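Twin-arginine translocation pathway signal (Rhodoferax ferrireducens, PDB 5IM2) probably serves as the extracytoplasmic solute-binding component of a TRAP transporter, capturing small organic acids such as benzoate. Local coordinates at residues G80-F85 and P276-K281; E234-P237 and V241-L244; H248-P253 and A305-A310. One frame throughout, in Å; residues are numbered along the deposited sequence.

Interaction 1. Residues G80-F85 and P276-K281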
loop_
_atom_site.group_PDB
_atom_site.type_symbol
_atom_site.label_atom_id
_atom_site.label_comp_id
_atom_site.label_asym_id
_atom_site.label_seq_id
_atom_site.Cartn_x
_atom_site.Cartn_y
_atom_site.Cartn_z
ATOM N N GLY A 80 -5.744 -25.871 -14.182
ATOM C CA GLY A 80 -5.273 -27.238 -14.310
ATOM C C GLY A 80 -3.790 -27.326 -14.580
ATOM O O GLY A 80 -3.333 -28.259 -15.263
ATOM N N GLY A 81 -3.026 -26.366 -14.070
ATOM C CA GLY A 81 -1.591 -26.341 -14.233
ATOM C C GLY A 81 -1.111 -25.771 -15.545
ATOM O O GLY A 81 0.104 -25.776 -15.798
ATOM N N ARG A 82 -2.013 -25.282 -16.398
ATOM C CA ARG A 82 -1.558 -24.763 -17.681
ATOM C C ARG A 82 -0.882 -23.416 -17.530
ATOM O O ARG A 82 -0.079 -23.039 -18.390
ATOM C CB ARG A 82 -2.712 -24.655 -18.662
ATOM C CG ARG A 82 -3.367 -25.983 -18.918
ATOM C CD ARG A 82 -3.850 -26.127 -20.331
ATOM N NE ARG A 82 -4.780 -25.090 -20.756
ATOM C CZ ARG A 82 -6.014 -24.939 -20.285
ATOM N NH1 ARG A 82 -6.483 -25.732 -19.334
ATOM N NH2 ARG A 82 -6.780 -23.974 -20.763
ATOM N N ILE A 83 -1.197 -22.679 -16.469
ATOM C CA ILE A 83 -0.499 -21.438 -16.151
ATOM C C ILE A 83 0.453 -21.714 -14.995
ATOM O O ILE A 83 0.024 -22.077 -13.893
ATOM C CB ILE A 83 -1.463 -20.301 -15.794
ATOM C CG1 ILE A 83 -2.514 -20.076 -16.887
ATOM C CG2 ILE A 83 -0.651 -19.016 -15.551
ATOM C CD1 ILE A 83 -3.579 -19.033 -16.500
ATOM N N GLN A 84 1.745 -21.535 -15.244
ATOM C CA GLN A 84 2.773 -21.724 -14.238
ATOM C C GLN A 84 3.514 -20.408 -14.043
ATOM O O GLN A 84 3.544 -19.561 -14.934
ATOM C CB GLN A 84 3.765 -22.814 -14.634
ATOM C CG GLN A 84 3.141 -24.213 -14.739
ATOM C CD GLN A 84 2.539 -24.675 -13.426
ATOM O OE1 GLN A 84 3.058 -24.375 -12.350
ATOM N NE2 GLN A 84 1.429 -25.400 -13.508
ATOM N N PHE A 85 4.116 -20.240 -12.875
ATOM C CA PHE A 85 4.832 -19.011 -12.563
ATOM C C PHE A 85 6.278 -19.293 -12.200
ATOM O O PHE A 85 6.574 -20.259 -11.486
ATOM C CB PHE A 85 4.187 -18.299 -11.423
ATOM C CG PHE A 85 2.797 -17.816 -11.722
ATOM C CD1 PHE A 85 1.696 -18.641 -11.502
ATOM C CD2 PHE A 85 2.591 -16.538 -12.211
ATOM C CE1 PHE A 85 0.431 -18.208 -11.760
ATOM C CE2 PHE A 85 1.309 -16.089 -12.487
ATOM C CZ PHE A 85 0.227 -16.926 -12.258
ATOM N N PRO A 276 -3.912 -17.710 -24.524
ATOM C CA PRO A 276 -5.111 -18.291 -25.096
ATOM C C PRO A 276 -6.331 -17.682 -24.441
ATOM O O PRO A 276 -6.313 -17.348 -23.239
ATOM C CB PRO A 276 -4.973 -19.783 -24.768
ATOM C CG PRO A 276 -3.518 -20.004 -24.618
ATOM C CD PRO A 276 -3.017 -18.743 -23.979
ATOM N N PRO A 277 -7.419 -17.512 -25.184
ATOM C CA PRO A 277 -8.630 -16.991 -24.540
ATOM C C PRO A 277 -8.997 -17.738 -23.264
ATOM O O PRO A 277 -9.425 -17.106 -22.292
ATOM C CB PRO A 277 -9.699 -17.149 -25.631
ATOM C CG PRO A 277 -8.968 -17.124 -26.895
ATOM C CD PRO A 277 -7.633 -17.791 -26.615
ATOM N N ASP A 278 -8.843 -19.065 -23.227
ATOM C CA ASP A 278 -9.288 -19.803 -22.047
ATOM C C ASP A 278 -8.450 -19.452 -20.819
ATOM O O ASP A 278 -8.978 -19.329 -19.704
ATOM C CB ASP A 278 -9.265 -21.311 -22.330
ATOM C CG ASP A 278 -7.907 -21.798 -22.793
ATOM O OD1 ASP A 278 -6.925 -21.045 -22.635
ATOM O OD2 ASP A 278 -7.821 -22.935 -23.309
ATOM N N LEU A 279 -7.139 -19.255 -21.000
ATOM C CA LEU A 279 -6.278 -18.886 -19.883
ATOM C C LEU A 279 -6.410 -17.413 -19.521
ATOM O O LEU A 279 -6.355 -17.066 -18.340
ATOM C CB LEU A 279 -4.821 -19.233 -20.216
ATOM C CG LEU A 279 -4.558 -20.719 -20.488
ATOM C CD1 LEU A 279 -3.062 -20.933 -20.693
ATOM C CD2 LEU A 279 -5.069 -21.574 -19.341
ATOM N N ARG A 280 -6.630 -16.549 -20.510
ATOM C CA ARG A 280 -6.964 -15.166 -20.213
ATOM C C ARG A 280 -8.203 -15.097 -19.327
ATOM O O ARG A 280 -8.253 -14.307 -18.382
ATOM C CB ARG A 280 -7.155 -14.382 -21.513
ATOM C CG ARG A 280 -7.507 -12.893 -21.306
ATOM C CD ARG A 280 -7.143 -12.007 -22.500
ATOM N NE ARG A 280 -7.664 -12.549 -23.755
ATOM C CZ ARG A 280 -6.932 -13.129 -24.704
ATOM N NH1 ARG A 280 -5.612 -13.237 -24.583
ATOM N NH2 ARG A 280 -7.533 -13.602 -25.793
ATOM N N LYS A 281 -9.201 -15.947 -19.585
ATOM C CA LYS A 281 -10.401 -15.920 -18.751
ATOM C C LYS A 281 -10.075 -16.265 -17.303
ATOM O O LYS A 281 -10.640 -15.675 -16.375
ATOM C CB LYS A 281 -11.448 -16.887 -19.300
ATOM C CG LYS A 281 -12.729 -16.927 -18.481
ATOM C CD LYS A 281 -13.790 -17.802 -19.119
ATOM C CE LYS A 281 -15.187 -17.415 -18.648
ATOM N NZ LYS A 281 -16.223 -17.831 -19.636
#
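A leucine methyl, CD2 of L279, lies over one face of the R82 guanidinium group, while the same arginine makes a salt bridge to D278, the residue just before that leucine on the helix. R82 NH2 stands 2.9 Å from D278 OD2 and 3.3 Å from L279 CD2. The guanidinium and carboxylate planes are turned 64° apart, and NH2 engages chiefly OD2 rather than the two groups lying flat and paired. Bends at chi2 and chi3 swing the R82 chain round to the start of helix 277-285, where P276 is the N-cap. Beside the charged pair, on the buried side, I83 and L279 run antiparallel alongside one another, with I83 CG1 3.8 Å from L279 CD2 and I83 CD1 3.9 Å from L279 CB. I83 opens strand 83-88, which pairs with strand 49-55 at one border of the five-stranded sheet, and V49 touches both I83 and L279. G80 ends the preceding helix in a Schellman motif, from which the chain turns into the strand. With D278 and R82 both exposed, the ion pair is probably softened by solvent, and the buried isoleucine-leucine packing next to it is likely to contribute much of the adhesion.

Interaction 2. Residues E234-P237 and V241-L244. With BEZ (benzoic acid), chain B.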
loop_
_atom_site.group_PDB
_atom_site.type_symbol
_atom_site.label_atom_id
_atom_site.label_comp_id
_atom_site.label_asym_id
_atom_site.label_seq_id
_atom_site.Cartn_x
_atom_site.Cartn_y
_atom_site.Cartn_z
ATOM N N GLU A 234 1.165 -5.289 9.679
ATOM C CA GLU A 234 1.323 -6.616 9.109
ATOM C C GLU A 234 2.741 -6.839 8.571
ATOM O O GLU A 234 3.241 -7.977 8.615
ATOM C CB GLU A 234 0.263 -6.853 8.022
ATOM C CG GLU A 234 0.371 -5.969 6.812
ATOM C CD GLU A 234 1.331 -6.465 5.726
ATOM O OE1 GLU A 234 1.684 -7.682 5.693
ATOM O OE2 GLU A 234 1.723 -5.596 4.909
ATOM N N VAL A 235 3.394 -5.775 8.085
ATOM C CA VAL A 235 4.684 -5.914 7.407
ATOM C C VAL A 235 5.840 -5.852 8.377
ATOM O O VAL A 235 6.962 -6.230 8.010
ATOM C CB VAL A 235 4.829 -4.833 6.318
ATOM C CG1 VAL A 235 5.055 -3.450 6.910
ATOM C CG2 VAL A 235 5.925 -5.224 5.324
ATOM N N VAL A 236 5.589 -5.440 9.613
ATOM C CA VAL A 236 6.678 -5.094 10.527
ATOM C C VAL A 236 7.620 -6.272 10.741
ATOM O O VAL A 236 8.848 -6.081 10.670
ATOM C CB VAL A 236 6.086 -4.556 11.841
ATOM C CG1 VAL A 236 7.043 -4.687 13.048
ATOM C CG2 VAL A 236 5.620 -3.151 11.656
ATOM N N PRO A 237 7.144 -7.483 11.027
ATOM C CA PRO A 237 8.090 -8.578 11.270
ATOM C C PRO A 237 8.906 -8.976 10.054
ATOM O O PRO A 237 9.989 -9.543 10.232
ATOM C CB PRO A 237 7.198 -9.735 11.728
ATOM C CG PRO A 237 5.864 -9.147 11.999
ATOM C CD PRO A 237 5.740 -7.893 11.232
ATOM N N VAL A 241 11.330 -4.913 12.055
ATOM C CA VAL A 241 11.241 -3.558 12.603
ATOM C C VAL A 241 10.888 -3.579 14.086
ATOM O O VAL A 241 11.247 -2.644 14.820
ATOM C CB VAL A 241 10.253 -2.716 11.769
ATOM C CG1 VAL A 241 9.616 -1.591 12.602
ATOM C CG2 VAL A 241 10.999 -2.120 10.583
ATOM N N HIS A 242 10.242 -4.639 14.570
ATOM C CA HIS A 242 10.021 -4.756 16.005
ATOM C C HIS A 242 11.324 -4.985 16.762
ATOM O O HIS A 242 11.360 -4.784 17.980
ATOM C CB HIS A 242 9.042 -5.890 16.303
ATOM C CG HIS A 242 9.540 -7.241 15.899
ATOM N ND1 HIS A 242 9.807 -7.576 14.590
ATOM C CD2 HIS A 242 9.809 -8.344 16.633
ATOM C CE1 HIS A 242 10.221 -8.827 14.535
ATOM N NE2 HIS A 242 10.233 -9.318 15.762
ATOM N N GLU A 243 12.383 -5.415 16.078
ATOM C CA GLU A 243 13.681 -5.548 16.727
ATOM C C GLU A 243 14.493 -4.265 16.659
ATOM O O GLU A 243 15.398 -4.075 17.483
ATOM C CB GLU A 243 14.467 -6.695 16.089
ATOM C CG GLU A 243 13.851 -8.058 16.363
ATOM C CD GLU A 243 14.486 -9.178 15.549
ATOM O OE1 GLU A 243 15.539 -8.941 14.928
ATOM O OE2 GLU A 243 13.930 -10.296 15.526
ATOM N N LEU A 244 14.168 -3.378 15.714
ATOM C CA LEU A 244 14.916 -2.146 15.482
ATOM C C LEU A 244 14.244 -0.909 16.071
ATOM O O LEU A 244 14.836 0.178 16.018
ATOM C CB LEU A 244 15.124 -1.948 13.967
ATOM C CG LEU A 244 15.838 -3.112 13.257
ATOM C CD1 LEU A 244 15.674 -3.073 11.750
ATOM C CD2 LEU A 244 17.316 -3.085 13.612
HETATM C C BEZ B . 5.455 0.259 2.735
HETATM O O1 BEZ B . 5.121 1.088 3.630
HETATM O O2 BEZ B . 6.336 0.576 1.902
HETATM C C1 BEZ B . 4.824 -1.100 2.697
HETATM C C2 BEZ B . 5.184 -2.002 1.700
HETATM C C3 BEZ B . 4.607 -3.274 1.705
HETATM C C4 BEZ B . 3.677 -3.607 2.675
HETATM C C5 BEZ B . 3.305 -2.699 3.647
HETATM C C6 BEZ B . 3.888 -1.427 3.658
#
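V236 O accepts a hydrogen bond from V241 N at 3.1 Å, a nearly straight bond (166°) that closes the turn between the two segments. The V236 CG1 methyl, set anti to the backbone N, extends across V241 at about a right angle, reaching V241 CB at 4.0 Å and the backbone N of H242 at 3.5 Å. P237 meets the imidazole of H242 obliquely, its CA 3.9 Å from H242 ND1; this nitrogen is buried here without a polar partner. On the pocket side, V235 lies over one face of the benzoate ring, its CB and both methyls above the C4 to C6 side and CB 3.7 Å from C5. E234 OE2 instead approaches the ring edge at C4 and C5, 3.5 Å from C5, on the far side from the carboxylate that R192 and Y118 bind. Shortening V235 to an alanine would probably open a gap over the C4 to C6 side of the ring face and leave the ring freer to shift. E234 OE2 is held by Q299, itself a pocket residue, and OE1 by N62 from farther out, while V235 O receives S238 OG. Further out, V236 and V241 rest on H174 of strand 171-175, V241 and L244 pack on helix 217-223, and the whole turn carries the chain from strand 228-232 into the short helix 241-244.

Interaction 3. Residues H248-P253 and A305-A310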
loop_
_atom_site.group_PDB
_atom_site.type_symbol
_atom_site.label_atom_id
_atom_site.label_comp_id
_atom_site.label_asym_id
_atom_site.label_seq_id
_atom_site.Cartn_x
_atom_site.Cartn_y
_atom_site.Cartn_z
ATOM N N HIS A 248 5.570 1.961 19.570
ATOM C CA HIS A 248 4.604 1.858 18.488
ATOM C C HIS A 248 3.346 2.608 18.885
ATOM O O HIS A 248 2.790 2.357 19.957
ATOM C CB HIS A 248 4.297 0.390 18.216
ATOM C CG HIS A 248 5.527 -0.455 18.105
ATOM N ND1 HIS A 248 6.152 -0.712 16.902
ATOM C CD2 HIS A 248 6.277 -1.061 19.050
ATOM C CE1 HIS A 248 7.232 -1.445 17.114
ATOM N NE2 HIS A 248 7.320 -1.680 18.409
ATOM N N SER A 249 2.903 3.525 18.036
ATOM C CA SER A 249 1.666 4.256 18.265
ATOM C C SER A 249 0.709 3.961 17.117
ATOM O O SER A 249 0.962 4.350 15.974
ATOM C CB SER A 249 1.941 5.751 18.400
ATOM O OG SER A 249 2.446 5.979 19.697
ATOM N N GLU A 250 -0.378 3.261 17.429
ATOM C CA GLU A 250 -1.479 3.044 16.512
ATOM C C GLU A 250 -2.600 4.031 16.835
ATOM O O GLU A 250 -2.558 4.756 17.825
ATOM C CB GLU A 250 -1.961 1.585 16.603
ATOM C CG GLU A 250 -2.494 1.235 17.981
ATOM C CD GLU A 250 -2.632 -0.271 18.264
ATOM O OE1 GLU A 250 -2.199 -1.119 17.443
ATOM O OE2 GLU A 250 -3.181 -0.601 19.341
ATOM N N PHE A 251 -3.592 4.087 15.952
ATOM C CA PHE A 251 -4.762 4.934 16.137
ATOM C C PHE A 251 -5.958 4.072 16.508
ATOM O O PHE A 251 -6.249 3.091 15.819
ATOM C CB PHE A 251 -5.058 5.719 14.857
ATOM C CG PHE A 251 -4.147 6.884 14.672
ATOM C CD1 PHE A 251 -2.871 6.700 14.199
ATOM C CD2 PHE A 251 -4.544 8.151 15.052
ATOM C CE1 PHE A 251 -2.008 7.785 14.064
ATOM C CE2 PHE A 251 -3.689 9.232 14.905
ATOM C CZ PHE A 251 -2.437 9.050 14.437
ATOM N N ASP A 252 -6.630 4.419 17.597
ATOM C CA ASP A 252 -7.858 3.709 17.932
ATOM C C ASP A 252 -8.808 3.781 16.736
ATOM O O ASP A 252 -8.979 4.860 16.148
ATOM C CB ASP A 252 -8.523 4.300 19.173
ATOM C CG ASP A 252 -9.652 3.423 19.700
ATOM O OD1 ASP A 252 -9.364 2.513 20.502
ATOM O OD2 ASP A 252 -10.819 3.631 19.303
ATOM N N PRO A 253 -9.445 2.672 16.346
ATOM C CA PRO A 253 -10.334 2.707 15.172
ATOM C C PRO A 253 -11.398 3.787 15.225
ATOM O O PRO A 253 -11.807 4.292 14.171
ATOM C CB PRO A 253 -10.972 1.312 15.183
ATOM C CG PRO A 253 -10.114 0.488 16.032
ATOM C CD PRO A 253 -9.512 1.388 17.053
ATOM N N ALA A 305 -0.882 -10.267 13.813
ATOM C CA ALA A 305 0.377 -10.976 14.033
ATOM C C ALA A 305 1.544 -10.007 14.196
ATOM O O ALA A 305 2.475 -10.263 14.971
ATOM C CB ALA A 305 0.661 -11.929 12.873
ATOM N N GLY A 306 1.537 -8.902 13.461
ATOM C CA GLY A 306 2.602 -7.923 13.639
ATOM C C GLY A 306 2.590 -7.274 15.017
ATOM O O GLY A 306 3.625 -7.159 15.676
ATOM N N ARG A 307 1.423 -6.808 15.456
ATOM C CA ARG A 307 1.287 -6.275 16.808
ATOM C C ARG A 307 1.799 -7.273 17.836
ATOM O O ARG A 307 2.575 -6.924 18.733
ATOM C CB ARG A 307 -0.177 -5.905 17.066
ATOM C CG ARG A 307 -0.455 -5.056 18.275
ATOM C CD ARG A 307 -1.913 -4.575 18.309
ATOM N NE ARG A 307 -2.132 -3.648 19.420
ATOM C CZ ARG A 307 -2.137 -3.991 20.709
ATOM N NH1 ARG A 307 -1.936 -5.252 21.075
ATOM N NH2 ARG A 307 -2.338 -3.067 21.641
ATOM N N GLN A 308 1.409 -8.548 17.693
ATOM C CA GLN A 308 1.816 -9.545 18.678
ATOM C C GLN A 308 3.326 -9.751 18.687
ATOM O O GLN A 308 3.926 -9.976 19.748
ATOM C CB GLN A 308 1.097 -10.866 18.412
ATOM C CG GLN A 308 -0.096 -11.078 19.322
ATOM C CD GLN A 308 0.286 -11.075 20.797
ATOM O OE1 GLN A 308 1.253 -11.721 21.204
ATOM N NE2 GLN A 308 -0.473 -10.337 21.603
ATOM N N ALA A 309 3.959 -9.718 17.517
ATOM C CA ALA A 309 5.416 -9.795 17.471
ATOM C C ALA A 309 6.056 -8.644 18.240
ATOM O O ALA A 309 7.012 -8.847 19.001
ATOM C CB ALA A 309 5.890 -9.806 16.019
ATOM N N ALA A 310 5.545 -7.426 18.061
ATOM C CA ALA A 310 6.019 -6.303 18.865
ATOM C C ALA A 310 5.823 -6.574 20.349
ATOM O O ALA A 310 6.731 -6.356 21.164
ATOM C CB ALA A 310 5.276 -5.030 18.476
#
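E250 and R307 join strand 247-251 to helix 303-312 through a salt bridge in which one NE-H is shared by both carboxylate oxygens. R307 NE lies 3.2 Å from E250 OE1 and 3.2 Å from E250 OE2, meeting each oxygen on its syn side, slightly out of the carboxylate plane. NH2 of R307 adds only a weak bond to E250 OE2, at 3.5 Å. The side chains cross at about a right angle, yet their flat groups come to lie within 26° of each other, and the carboxylate sits at the guanidinium edge, in its plane. E250 reaches this place with CG between the backbone N and carbonyl carbon (chi1 62°) and a chain extended beyond CG; R307 stretches fully from CG to NE to meet it. E250 OE1 has a further, stronger partner in W233 NE1, which probably helps fix the rotation of the carboxylate. The strand belongs to the six-stranded mixed sheet of this two-lobed binding-protein fold, and helix 303-312 leads into strand 316-320, which runs parallel beside 247-251 at the border of that sheet. Alternation along the strand turns H248 and E250 to the helix. In H248, CG lies anti to the carbonyl carbon, beside the backbone N (chi1 -48°), and the ring presents a face to A310, one turn along the helix from R307. The A310 methyl sits over that face in a CH-pi contact, CB 4.2 Å from the ring centroid and displaced toward the NE2-CD2 side of the ring, with NE2 3.9 Å from A310 CB. Both ring nitrogens of H248 are hydrogen-bonded outside these segments, ND1 with H174 ND1 and NE2 with N315 ND2, and W233 touches A310 as well as the H248 ring.

Interactions 2 and 3 are neighbours in the lobe of the six-stranded sheet, their centres about 10 Å apart, and P237 and H242 of the first pack against G306, A309 and A310 of the second. H174 also serves both, touching V236 and V241 and bonding H248. All three contacts are only partly buried, but interaction 1 is peripheral, its centre about 28 Å from that of the chain against 16 and 17 Å for interactions 2 and 3, at the border of the five-stranded sheet. The salt bridge of interaction 1 is exposed, whereas E250 in interaction 3 is partly covered and shared with a tryptophan. Interaction 2 relies on a backbone bond and valines, and alone reaches the ligand.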